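Glycerol dehydratase (Clostridium butyricum, PDB 1R9D) probably catalyses the B12-independent dehydration of glycerol to 3-hydroxypropionaldehyde as a member of the glycyl radical enzyme family. Local coordinates at residues Val151-Asn156 with Val646-Leu651; Phe450-Arg455 with Gln663-Gly668; Gln549-Ala554 with Ser642-Tyr647. All blocks are in the same frame, centred on the assembly; numbering follows the deposited sequence.

In the fold
Three contacts tie one helix, one loop and three neighbouring strands into a single core. Residues 151-156 come first along the chain, and contact 1 closes their loop some 490 residues later, at helix 644-650. Residues 450-455 open contact 2 inside that loop, but their partner, 663-668, follows the end of contact 1, so contacts 1 and 2 cross. Contact 3 joins 549-554 to 642-647 and is nested within contact 2; it shares V646 and Y647 with contact 1. Strands 152-153, 449-452 and 543-551 are successive neighbours in one mixed sheet; helix 644-650 touches all three, while the 663-668 loop reaches the end of the middle one.

Contact 1 (Val151-Asn156 with Val646-Leu651); sequences VFTVGN and VYFGSL
The carbonyl oxygen of V151 does two jobs at this contact: it takes a probable hydrogen bond from the backbone N of N452, and the far end of the F648 ring settles near it. The first link is part of the antiparallel pairing between strands 152-153 and 449-452, repeated where T153 pairs with F450. From helix 644-650, the far end of the ring, chiefly F648 CZ, carries the meeting. F648 CZ comes 4.3 Å from V151 O, and it also approaches the backbone of F152. The closest touch is with a methyl group, F648 CZ to T153 CG2 at 4.2 Å, and the ring receives all three neighbours obliquely. These are loose van der Waals distances, so the ring rests against the strand and does not interlock with it. The first torsion of F648 (chi1 -94°) swings the ring toward the strand and so places CZ there; chi2 only sets how the ring is turned about that axis, with CA close to its plane. The same ring also packs on N452 of the neighbouring strand.

T153 is held from its own side. With OG1 anti to the backbone N, the hydroxyl oxygen leans along the chain, and T153 OG1 accepts from G155 N at 3.1 Å with an N-H...O angle of 162°, an ST turn just where strand gives way to helix. The CG2 methyl is thereby left to meet F648.

F152 has its CB on the side turned from the helix and packs on M502 of helix 484-516. The short strand thus has helix 484-516 behind it and helix 644-650 in front, with the T153 side chain about 10 Å from a bound glycerol, consistent with a strand of the glycyl radical enzyme barrel near its ligand site.

Contact 2 (Phe450-Arg455 with Gln663-Gly668); sequences FFNLAR and QPLADG
The torsions of L665 and N452 bring the two together. In L665, CG lies anti to the carbonyl carbon, and CD1 lies anti to CA (chi2 -179°), carrying that methyl to the amide of N452. In N452, CG stands anti to the backbone N, which sets the amide across the path of the leucine, the two side chains meeting at about a right angle. L665 CD1 approaches N452 OD1 to 3.4 Å and stands farther, 3.9 Å, from both N452 CG and N452 ND2, so the methyl leans on the oxygen end of the group. The other branch is purely apolar: L665 CD2 packs on A454 CB at 3.7 Å, with L665 CD1 also near that methyl at 4.0 Å. Between the two segments, the fork of the leucine thus spans the junction of strand and helix, CD1 reaching both N452 and A454, CD2 resting on A454 alone.

The amide is not left to the leucine alone. N452 sits at the N-cap of helix 453-461, where N452 OD1 accepts from R455 N at 3.1 Å, the N-H...O angle being 146°. This donor stands well above the carbonyl plane, 66° out of it, and so misses the lone pairs. At the other end of the amide, N452 ND2 donates to T652 OG1. Bonded at both ends, the group should be fixed in rotation, a firm surface for a methyl.

F648 of helix 644-650 touches both N452 and L665, and the L665 carbonyl is bound by N645. A loop of the glycine radical region is thereby seated on an asparagine N-cap, the point where strand 449-452 of the pyruvate formate lyase-like part turns into its helix.

Contact 3 (Gln549-Ala554 with Ser642-Tyr647); sequences QGVGVA and SSINVY
V551 reaches from its strand to I644 and N645 at the start of helix 644-650, and each carbon beyond its backbone finds something different. V551 CB packs against the ring of F648, one turn further along the same helix. From there the side chain forks. CG1, anti to the backbone N (chi1 -178°), heads for the helix backbone, where V551 CG1 is 4.1 Å from N645 CA and 4.2 Å from N645 CB. CG2 takes the other direction and meets a second methyl, V551 CG2 to I644 CG2 at 4.0 Å. The two methyls of V551 thus touch successive residues, I644 and N645.

The partners turn their remaining atoms elsewhere. I644 sends its longer branch on to the first strand of the group, I644 CD1 lying 3.9 Å from T153 CG2, so this isoleucine bridges contacts 1 and 3. N645 keeps only its aliphatic root near V551. With CG between the backbone N and the carbonyl carbon (chi1 60°), its amide leads off to the L665 carbonyl and to D778, and N645 ND2 donates to both. Aliphatic atoms thus face the sheet, while the polar end of N645 ties the helix to two other parts of the chain.

Behind V551 the strand ends at G552, the N-cap of helix 553-569, with a positive phi of 110°. The I644 side chain is about 8 Å from a bound glycerol, consistent with this strand-to-helix packing lying near the substrate pocket of a glycyl radical enzyme barrel.

Contact 1 (Val151-Asn156 with Val646-Leu651)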
ATOM      1  N   VAL A 151      16.670  26.533   2.310  1.00 29.02           N
ATOM      2  CA  VAL A 151      17.976  25.906   2.489  1.00 27.30           C
ATOM      3  C   VAL A 151      18.169  24.820   1.430  1.00 26.94           C
ATOM      4  O   VAL A 151      19.262  24.657   0.885  1.00 26.58           O
ATOM      5  CB  VAL A 151      18.129  25.289   3.899  1.00 27.36           C
ATOM      6  CG1 VAL A 151      19.409  24.466   3.976  1.00 26.05           C
ATOM      7  CG2 VAL A 151      18.166  26.395   4.946  1.00 27.72           C
ATOM      8  N   PHE A 152      17.105  24.073   1.144  1.00 25.62           N
ATOM      9  CA  PHE A 152      17.178  23.029   0.131  1.00 25.15           C
ATOM     10  C   PHE A 152      15.821  22.853  -0.544  1.00 25.31           C
ATOM     11  O   PHE A 152      14.818  23.393  -0.078  1.00 26.44           O
ATOM     12  CB  PHE A 152      17.644  21.704   0.762  1.00 25.25           C
ATOM     13  CG  PHE A 152      16.668  21.111   1.742  1.00 24.36           C
ATOM     14  CD1 PHE A 152      15.593  20.343   1.302  1.00 24.63           C
ATOM     15  CD2 PHE A 152      16.816  21.330   3.109  1.00 23.47           C
ATOM     16  CE1 PHE A 152      14.681  19.804   2.208  1.00 23.82           C
ATOM     17  CE2 PHE A 152      15.909  20.795   4.023  1.00 23.97           C
ATOM     18  CZ  PHE A 152      14.839  20.030   3.573  1.00 24.21           C
ATOM     19  N   THR A 153      15.800  22.124  -1.653  1.00 24.40           N
ATOM     20  CA  THR A 153      14.558  21.867  -2.373  1.00 24.67           C
ATOM     21  C   THR A 153      14.491  20.418  -2.828  1.00 23.81           C
ATOM     22  O   THR A 153      15.470  19.873  -3.329  1.00 24.07           O
ATOM     23  CB  THR A 153      14.413  22.757  -3.627  1.00 25.81           C
ATOM     24  OG1 THR A 153      13.253  22.345  -4.365  1.00 25.39           O
ATOM     25  CG2 THR A 153      15.633  22.639  -4.528  1.00 24.69           C
ATOM     26  N   VAL A 154      13.332  19.798  -2.637  1.00 23.41           N
ATOM     27  CA  VAL A 154      13.125  18.418  -3.059  1.00 22.88           C
ATOM     28  C   VAL A 154      12.001  18.430  -4.087  1.00 23.20           C
ATOM     29  O   VAL A 154      11.290  17.446  -4.266  1.00 23.24           O
ATOM     30  CB  VAL A 154      12.730  17.504  -1.873  1.00 21.82           C
ATOM     31  CG1 VAL A 154      13.929  17.297  -0.949  1.00 22.01           C
ATOM     32  CG2 VAL A 154      11.579  18.120  -1.096  1.00 22.13           C
ATOM     33  N   GLY A 155      11.861  19.557  -4.777  1.00 23.12           N
ATOM     34  CA  GLY A 155      10.812  19.681  -5.771  1.00 23.60           C
ATOM     35  C   GLY A 155      10.850  18.756  -6.975  1.00 23.59           C
ATOM     36  O   GLY A 155       9.798  18.353  -7.474  1.00 24.66           O
ATOM     37  N   ASN A 156      12.043  18.399  -7.441  1.00 23.08           N
ATOM     38  CA  ASN A 156      12.164  17.565  -8.633  1.00 23.04           C
ATOM     39  C   ASN A 156      11.225  16.355  -8.699  1.00 23.55           C
ATOM     40  O   ASN A 156      10.408  16.262  -9.619  1.00 23.28           O
ATOM     41  CB  ASN A 156      13.621  17.121  -8.831  1.00 22.55           C
ATOM     42  CG  ASN A 156      13.907  16.682 -10.257  1.00 23.53           C
ATOM     43  OD1 ASN A 156      13.128  16.964 -11.176  1.00 24.78           O
ATOM     44  ND2 ASN A 156      15.031  16.001 -10.458  1.00 24.94           N
ATOM     45  N   VAL A 646      22.132  30.214  -9.598  1.00 26.95           N
ATOM     46  CA  VAL A 646      21.690  31.599  -9.729  1.00 27.57           C
ATOM     47  C   VAL A 646      20.516  31.818  -8.776  1.00 26.82           C
ATOM     48  O   VAL A 646      20.527  32.747  -7.974  1.00 27.42           O
ATOM     49  CB  VAL A 646      21.262  31.913 -11.178  1.00 28.32           C
ATOM     50  CG1 VAL A 646      20.688  33.327 -11.264  1.00 28.73           C
ATOM     51  CG2 VAL A 646      22.464  31.777 -12.108  1.00 29.77           C
ATOM     52  N   TYR A 647      19.510  30.949  -8.852  1.00 27.12           N
ATOM     53  CA  TYR A 647      18.345  31.056  -7.975  1.00 27.41           C
ATOM     54  C   TYR A 647      18.725  30.960  -6.496  1.00 26.55           C
ATOM     55  O   TYR A 647      18.258  31.754  -5.677  1.00 25.71           O
ATOM     56  CB  TYR A 647      17.323  29.964  -8.303  1.00 29.60           C
ATOM     57  CG  TYR A 647      16.103  30.002  -7.412  1.00 32.17           C
ATOM     58  CD1 TYR A 647      15.283  31.128  -7.375  1.00 33.88           C
ATOM     59  CD2 TYR A 647      15.764  28.912  -6.610  1.00 33.22           C
ATOM     60  CE1 TYR A 647      14.153  31.172  -6.560  1.00 35.03           C
ATOM     61  CE2 TYR A 647      14.635  28.946  -5.791  1.00 35.03           C
ATOM     62  CZ  TYR A 647      13.836  30.079  -5.775  1.00 35.40           C
ATOM     63  OH  TYR A 647      12.714  30.122  -4.978  1.00 38.38           O
ATOM     64  N   PHE A 648      19.557  29.979  -6.150  1.00 25.97           N
ATOM     65  CA  PHE A 648      19.988  29.817  -4.760  1.00 26.10           C
ATOM     66  C   PHE A 648      20.699  31.089  -4.303  1.00 25.96           C
ATOM     67  O   PHE A 648      20.526  31.536  -3.168  1.00 25.19           O
ATOM     68  CB  PHE A 648      20.942  28.619  -4.619  1.00 26.72           C
ATOM     69  CG  PHE A 648      20.262  27.318  -4.221  1.00 26.49           C
ATOM     70  CD1 PHE A 648      21.010  26.140  -4.105  1.00 27.02           C
ATOM     71  CD2 PHE A 648      18.898  27.271  -3.942  1.00 26.14           C
ATOM     72  CE1 PHE A 648      20.406  24.936  -3.714  1.00 25.88           C
ATOM     73  CE2 PHE A 648      18.283  26.070  -3.550  1.00 26.78           C
ATOM     74  CZ  PHE A 648      19.042  24.903  -3.436  1.00 25.84           C
ATOM     75  N   GLY A 649      21.493  31.669  -5.197  1.00 26.31           N
ATOM     76  CA  GLY A 649      22.214  32.886  -4.864  1.00 27.52           C
ATOM     77  C   GLY A 649      21.291  34.041  -4.509  1.00 27.72           C
ATOM     78  O   GLY A 649      21.584  34.832  -3.611  1.00 26.84           O
ATOM     79  N   SER A 650      20.171  34.138  -5.215  1.00 28.39           N
ATOM     80  CA  SER A 650      19.203  35.203  -4.970  1.00 28.74           C
ATOM     81  C   SER A 650      18.551  35.075  -3.595  1.00 28.80           C
ATOM     82  O   SER A 650      18.020  36.051  -3.059  1.00 30.13           O
ATOM     83  CB  SER A 650      18.114  35.189  -6.048  1.00 29.22           C
ATOM     84  OG  SER A 650      17.161  34.163  -5.802  1.00 29.35           O
ATOM     85  N   LEU A 651      18.579  33.871  -3.031  1.00 28.64           N
ATOM     86  CA  LEU A 651      17.984  33.615  -1.719  1.00 28.54           C
ATOM     87  C   LEU A 651      19.022  33.617  -0.598  1.00 28.79           C
ATOM     88  O   LEU A 651      18.685  33.370   0.561  1.00 28.26           O
ATOM     89  CB  LEU A 651      17.271  32.256  -1.714  1.00 28.80           C
ATOM     90  CG  LEU A 651      16.149  32.046  -2.726  1.00 29.96           C
ATOM     91  CD1 LEU A 651      15.668  30.592  -2.672  1.00 31.52           C
ATOM     92  CD2 LEU A 651      15.017  33.007  -2.422  1.00 30.73           C
TER

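Contact 2 (Phe450-Arg455 with Gln663-Gly668)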
ATOM      1  N   PHE A 450      18.412  19.555  -4.242  1.00 23.13           N
ATOM      2  CA  PHE A 450      19.506  20.523  -4.357  1.00 22.31           C
ATOM      3  C   PHE A 450      19.596  21.125  -2.960  1.00 22.33           C
ATOM      4  O   PHE A 450      18.575  21.477  -2.360  1.00 22.33           O
ATOM      5  CB  PHE A 450      19.210  21.621  -5.387  1.00 22.78           C
ATOM      6  CG  PHE A 450      19.355  21.176  -6.815  1.00 22.95           C
ATOM      7  CD1 PHE A 450      18.237  21.047  -7.628  1.00 24.53           C
ATOM      8  CD2 PHE A 450      20.610  20.896  -7.347  1.00 23.78           C
ATOM      9  CE1 PHE A 450      18.366  20.646  -8.958  1.00 24.90           C
ATOM     10  CE2 PHE A 450      20.751  20.494  -8.672  1.00 23.84           C
ATOM     11  CZ  PHE A 450      19.625  20.370  -9.480  1.00 24.11           C
ATOM     12  N   PHE A 451      20.817  21.238  -2.449  1.00 22.05           N
ATOM     13  CA  PHE A 451      21.067  21.744  -1.099  1.00 21.06           C
ATOM     14  C   PHE A 451      22.009  22.948  -1.169  1.00 20.51           C
ATOM     15  O   PHE A 451      23.077  22.865  -1.764  1.00 21.65           O
ATOM     16  CB  PHE A 451      21.704  20.619  -0.277  1.00 21.37           C
ATOM     17  CG  PHE A 451      21.850  20.925   1.182  1.00 23.72           C
ATOM     18  CD1 PHE A 451      20.881  20.514   2.092  1.00 24.38           C
ATOM     19  CD2 PHE A 451      22.982  21.585   1.654  1.00 23.70           C
ATOM     20  CE1 PHE A 451      21.036  20.749   3.456  1.00 25.49           C
ATOM     21  CE2 PHE A 451      23.149  21.828   3.019  1.00 24.24           C
ATOM     22  CZ  PHE A 451      22.177  21.410   3.922  1.00 25.32           C
ATOM     23  N   ASN A 452      21.602  24.059  -0.562  1.00 21.08           N
ATOM     24  CA  ASN A 452      22.397  25.290  -0.581  1.00 21.66           C
ATOM     25  C   ASN A 452      23.453  25.317   0.524  1.00 22.40           C
ATOM     26  O   ASN A 452      23.155  25.636   1.672  1.00 23.04           O
ATOM     27  CB  ASN A 452      21.474  26.507  -0.431  1.00 21.94           C
ATOM     28  CG  ASN A 452      22.189  27.818  -0.700  1.00 23.42           C
ATOM     29  OD1 ASN A 452      23.395  27.941  -0.474  1.00 23.49           O
ATOM     30  ND2 ASN A 452      21.442  28.813  -1.175  1.00 23.93           N
ATOM     31  N   LEU A 453      24.690  24.985   0.167  1.00 22.99           N
ATOM     32  CA  LEU A 453      25.787  24.972   1.129  1.00 23.45           C
ATOM     33  C   LEU A 453      26.083  26.360   1.698  1.00 23.86           C
ATOM     34  O   LEU A 453      26.451  26.492   2.867  1.00 24.01           O
ATOM     35  CB  LEU A 453      27.049  24.417   0.473  1.00 23.12           C
ATOM     36  CG  LEU A 453      26.994  22.988  -0.069  1.00 22.73           C
ATOM     37  CD1 LEU A 453      28.252  22.735  -0.894  1.00 23.71           C
ATOM     38  CD2 LEU A 453      26.870  21.987   1.077  1.00 23.55           C
ATOM     39  N   ALA A 454      25.921  27.391   0.874  1.00 25.03           N
ATOM     40  CA  ALA A 454      26.183  28.762   1.313  1.00 25.14           C
ATOM     41  C   ALA A 454      25.250  29.203   2.443  1.00 26.06           C
ATOM     42  O   ALA A 454      25.647  29.960   3.330  1.00 25.76           O
ATOM     43  CB  ALA A 454      26.071  29.721   0.128  1.00 25.67           C
ATOM     44  N   ARG A 455      24.006  28.733   2.410  1.00 25.97           N
ATOM     45  CA  ARG A 455      23.044  29.084   3.448  1.00 26.08           C
ATOM     46  C   ARG A 455      23.467  28.522   4.795  1.00 25.88           C
ATOM     47  O   ARG A 455      23.159  29.098   5.834  1.00 25.13           O
ATOM     48  CB  ARG A 455      21.655  28.560   3.077  1.00 26.65           C
ATOM     49  CG  ARG A 455      20.991  29.355   1.966  1.00 28.22           C
ATOM     50  CD  ARG A 455      20.352  30.618   2.525  1.00 28.66           C
ATOM     51  NE  ARG A 455      19.163  30.287   3.303  1.00 31.01           N
ATOM     52  CZ  ARG A 455      18.592  31.094   4.190  1.00 31.82           C
ATOM     53  NH1 ARG A 455      19.099  32.294   4.422  1.00 32.36           N
ATOM     54  NH2 ARG A 455      17.510  30.697   4.849  1.00 32.45           N
ATOM     55  N   GLN A 663      23.590  37.593  -5.005  1.00 28.19           N
ATOM     56  CA  GLN A 663      24.427  37.236  -6.149  1.00 28.99           C
ATOM     57  C   GLN A 663      24.494  35.724  -6.349  1.00 28.29           C
ATOM     58  O   GLN A 663      24.332  34.960  -5.403  1.00 27.97           O
ATOM     59  CB  GLN A 663      25.838  37.805  -5.965  1.00 30.48           C
ATOM     60  CG  GLN A 663      25.878  39.326  -6.026  1.00 33.64           C
ATOM     61  CD  GLN A 663      25.472  39.843  -7.388  1.00 36.32           C
ATOM     62  OE1 GLN A 663      26.166  39.619  -8.378  1.00 38.37           O
ATOM     63  NE2 GLN A 663      24.337  40.532  -7.448  1.00 37.78           N
ATOM     64  N   PRO A 664      24.728  35.276  -7.591  1.00 27.95           N
ATOM     65  CA  PRO A 664      24.807  33.840  -7.881  1.00 27.17           C
ATOM     66  C   PRO A 664      25.887  33.130  -7.080  1.00 27.06           C
ATOM     67  O   PRO A 664      26.880  33.738  -6.687  1.00 26.73           O
ATOM     68  CB  PRO A 664      25.125  33.803  -9.373  1.00 27.26           C
ATOM     69  CG  PRO A 664      24.497  35.069  -9.892  1.00 28.41           C
ATOM     70  CD  PRO A 664      24.871  36.069  -8.825  1.00 28.05           C
ATOM     71  N   LEU A 665      25.680  31.842  -6.835  1.00 26.33           N
ATOM     72  CA  LEU A 665      26.675  31.037  -6.145  1.00 26.07           C
ATOM     73  C   LEU A 665      27.499  30.436  -7.281  1.00 26.78           C
ATOM     74  O   LEU A 665      27.135  30.573  -8.451  1.00 26.54           O
ATOM     75  CB  LEU A 665      26.010  29.911  -5.348  1.00 25.11           C
ATOM     76  CG  LEU A 665      25.070  30.302  -4.209  1.00 24.95           C
ATOM     77  CD1 LEU A 665      24.550  29.035  -3.528  1.00 24.85           C
ATOM     78  CD2 LEU A 665      25.810  31.176  -3.210  1.00 24.79           C
ATOM     79  N   ALA A 666      28.605  29.782  -6.946  1.00 26.42           N
ATOM     80  CA  ALA A 666      29.447  29.152  -7.956  1.00 27.70           C
ATOM     81  C   ALA A 666      28.758  27.891  -8.479  1.00 28.60           C
ATOM     82  O   ALA A 666      27.942  27.288  -7.779  1.00 29.30           O
ATOM     83  CB  ALA A 666      30.804  28.794  -7.357  1.00 26.99           C
ATOM     84  N   ASP A 667      29.098  27.497  -9.704  1.00 28.83           N
ATOM     85  CA  ASP A 667      28.514  26.317 -10.342  1.00 29.51           C
ATOM     86  C   ASP A 667      29.349  25.047 -10.126  1.00 28.31           C
ATOM     87  O   ASP A 667      30.541  25.028 -10.416  1.00 28.64           O
ATOM     88  CB  ASP A 667      28.352  26.586 -11.843  1.00 31.40           C
ATOM     89  CG  ASP A 667      29.632  27.108 -12.486  1.00 34.42           C
ATOM     90  OD1 ASP A 667      30.236  26.378 -13.297  1.00 35.87           O
ATOM     91  OD2 ASP A 667      30.040  28.250 -12.171  1.00 36.37           O
ATOM     92  N   GLY A 668      28.715  23.993  -9.616  1.00 26.76           N
ATOM     93  CA  GLY A 668      29.417  22.740  -9.378  1.00 24.92           C
ATOM     94  C   GLY A 668      30.622  22.920  -8.469  1.00 24.45           C
ATOM     95  O   GLY A 668      30.522  23.556  -7.425  1.00 24.57           O
TER

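Contact 3 (Gln549-Ala554 with Ser642-Tyr647)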
ATOM      1  N   GLN A 549      22.126  16.873  -4.196  1.00 21.85           N
ATOM      2  CA  GLN A 549      23.250  17.732  -4.599  1.00 22.00           C
ATOM      3  C   GLN A 549      23.611  18.908  -3.708  1.00 22.34           C
ATOM      4  O   GLN A 549      22.736  19.637  -3.237  1.00 22.85           O
ATOM      5  CB  GLN A 549      22.979  18.305  -5.994  1.00 22.48           C
ATOM      6  CG  GLN A 549      23.268  17.379  -7.147  1.00 22.23           C
ATOM      7  CD  GLN A 549      22.826  15.966  -6.867  1.00 24.32           C
ATOM      8  OE1 GLN A 549      23.618  15.140  -6.418  1.00 23.36           O
ATOM      9  NE2 GLN A 549      21.550  15.683  -7.114  1.00 23.79           N
ATOM     10  N   GLY A 550      24.913  19.100  -3.507  1.00 21.98           N
ATOM     11  CA  GLY A 550      25.384  20.233  -2.734  1.00 22.45           C
ATOM     12  C   GLY A 550      25.740  21.323  -3.733  1.00 22.63           C
ATOM     13  O   GLY A 550      26.382  21.051  -4.752  1.00 22.83           O
ATOM     14  N   VAL A 551      25.311  22.552  -3.457  1.00 22.33           N
ATOM     15  CA  VAL A 551      25.577  23.686  -4.339  1.00 22.39           C
ATOM     16  C   VAL A 551      26.292  24.800  -3.578  1.00 22.55           C
ATOM     17  O   VAL A 551      25.865  25.177  -2.489  1.00 23.80           O
ATOM     18  CB  VAL A 551      24.259  24.255  -4.909  1.00 22.05           C
ATOM     19  CG1 VAL A 551      24.551  25.404  -5.877  1.00 21.94           C
ATOM     20  CG2 VAL A 551      23.479  23.137  -5.600  1.00 22.31           C
ATOM     21  N   GLY A 552      27.386  25.303  -4.150  1.00 24.00           N
ATOM     22  CA  GLY A 552      28.136  26.388  -3.532  1.00 24.82           C
ATOM     23  C   GLY A 552      29.502  26.028  -2.966  1.00 25.34           C
ATOM     24  O   GLY A 552      29.972  26.672  -2.025  1.00 25.90           O
ATOM     25  N   VAL A 553      30.162  25.028  -3.546  1.00 24.78           N
ATOM     26  CA  VAL A 553      31.469  24.597  -3.041  1.00 24.71           C
ATOM     27  C   VAL A 553      32.556  25.678  -2.968  1.00 24.26           C
ATOM     28  O   VAL A 553      33.230  25.804  -1.947  1.00 24.31           O
ATOM     29  CB  VAL A 553      32.016  23.392  -3.850  1.00 24.59           C
ATOM     30  CG1 VAL A 553      33.398  22.990  -3.317  1.00 26.05           C
ATOM     31  CG2 VAL A 553      31.062  22.207  -3.720  1.00 25.84           C
ATOM     32  N   ALA A 554      32.745  26.451  -4.034  1.00 24.17           N
ATOM     33  CA  ALA A 554      33.775  27.487  -4.004  1.00 25.26           C
ATOM     34  C   ALA A 554      33.425  28.560  -2.979  1.00 25.95           C
ATOM     35  O   ALA A 554      34.309  29.100  -2.308  1.00 26.62           O
ATOM     36  CB  ALA A 554      33.945  28.114  -5.380  1.00 24.60           C
ATOM     37  N   SER A 642      22.926  22.234 -12.090  1.00 24.69           N
ATOM     38  CA  SER A 642      21.972  22.508 -13.166  1.00 26.72           C
ATOM     39  C   SER A 642      22.055  24.039 -13.295  1.00 27.12           C
ATOM     40  O   SER A 642      23.151  24.572 -13.471  1.00 26.24           O
ATOM     41  CB  SER A 642      20.557  22.072 -12.784  1.00 26.73           C
ATOM     42  OG  SER A 642      19.697  22.175 -13.909  1.00 28.02           O
ATOM     43  N   SER A 643      20.934  24.753 -13.198  1.00 27.22           N
ATOM     44  CA  SER A 643      20.989  26.216 -13.281  1.00 27.63           C
ATOM     45  C   SER A 643      20.577  26.868 -11.959  1.00 27.81           C
ATOM     46  O   SER A 643      20.399  28.086 -11.890  1.00 29.06           O
ATOM     47  CB  SER A 643      20.085  26.738 -14.416  1.00 28.95           C
ATOM     48  OG  SER A 643      18.710  26.436 -14.205  1.00 28.04           O
ATOM     49  N   ILE A 644      20.466  26.065 -10.903  1.00 26.48           N
ATOM     50  CA  ILE A 644      20.016  26.569  -9.610  1.00 25.92           C
ATOM     51  C   ILE A 644      20.981  27.451  -8.819  1.00 26.68           C
ATOM     52  O   ILE A 644      20.568  28.097  -7.857  1.00 26.71           O
ATOM     53  CB  ILE A 644      19.538  25.405  -8.697  1.00 25.95           C
ATOM     54  CG1 ILE A 644      18.513  25.924  -7.683  1.00 25.62           C
ATOM     55  CG2 ILE A 644      20.723  24.794  -7.947  1.00 25.12           C
ATOM     56  CD1 ILE A 644      17.804  24.823  -6.901  1.00 26.05           C
ATOM     57  N   ASN A 645      22.252  27.498  -9.210  1.00 26.18           N
ATOM     58  CA  ASN A 645      23.206  28.332  -8.477  1.00 26.85           C
ATOM     59  C   ASN A 645      22.815  29.812  -8.531  1.00 26.74           C
ATOM     60  O   ASN A 645      23.125  30.577  -7.618  1.00 26.58           O
ATOM     61  CB  ASN A 645      24.631  28.131  -9.010  1.00 27.12           C
ATOM     62  CG  ASN A 645      24.773  28.493 -10.473  1.00 28.37           C
ATOM     63  OD1 ASN A 645      24.164  27.871 -11.345  1.00 29.98           O
ATOM     64  ND2 ASN A 645      25.589  29.501 -10.751  1.00 27.97           N
ATOM     65  N   VAL A 646      22.132  30.214  -9.598  1.00 26.95           N
ATOM     66  CA  VAL A 646      21.690  31.599  -9.729  1.00 27.57           C
ATOM     67  C   VAL A 646      20.516  31.818  -8.776  1.00 26.82           C
ATOM     68  O   VAL A 646      20.527  32.747  -7.974  1.00 27.42           O
ATOM     69  CB  VAL A 646      21.262  31.913 -11.178  1.00 28.32           C
ATOM     70  CG1 VAL A 646      20.688  33.327 -11.264  1.00 28.73           C
ATOM     71  CG2 VAL A 646      22.464  31.777 -12.108  1.00 29.77           C
ATOM     72  N   TYR A 647      19.510  30.949  -8.852  1.00 27.12           N
ATOM     73  CA  TYR A 647      18.345  31.056  -7.975  1.00 27.41           C
ATOM     74  C   TYR A 647      18.725  30.960  -6.496  1.00 26.55           C
ATOM     75  O   TYR A 647      18.258  31.754  -5.677  1.00 25.71           O
ATOM     76  CB  TYR A 647      17.323  29.964  -8.303  1.00 29.60           C
ATOM     77  CG  TYR A 647      16.103  30.002  -7.412  1.00 32.17           C
ATOM     78  CD1 TYR A 647      15.283  31.128  -7.375  1.00 33.88           C
ATOM     79  CD2 TYR A 647      15.764  28.912  -6.610  1.00 33.22           C
ATOM     80  CE1 TYR A 647      14.153  31.172  -6.560  1.00 35.03           C
ATOM     81  CE2 TYR A 647      14.635  28.946  -5.791  1.00 35.03           C
ATOM     82  CZ  TYR A 647      13.836  30.079  -5.775  1.00 35.40           C
ATOM     83  OH  TYR A 647      12.714  30.122  -4.978  1.00 38.38           O
TER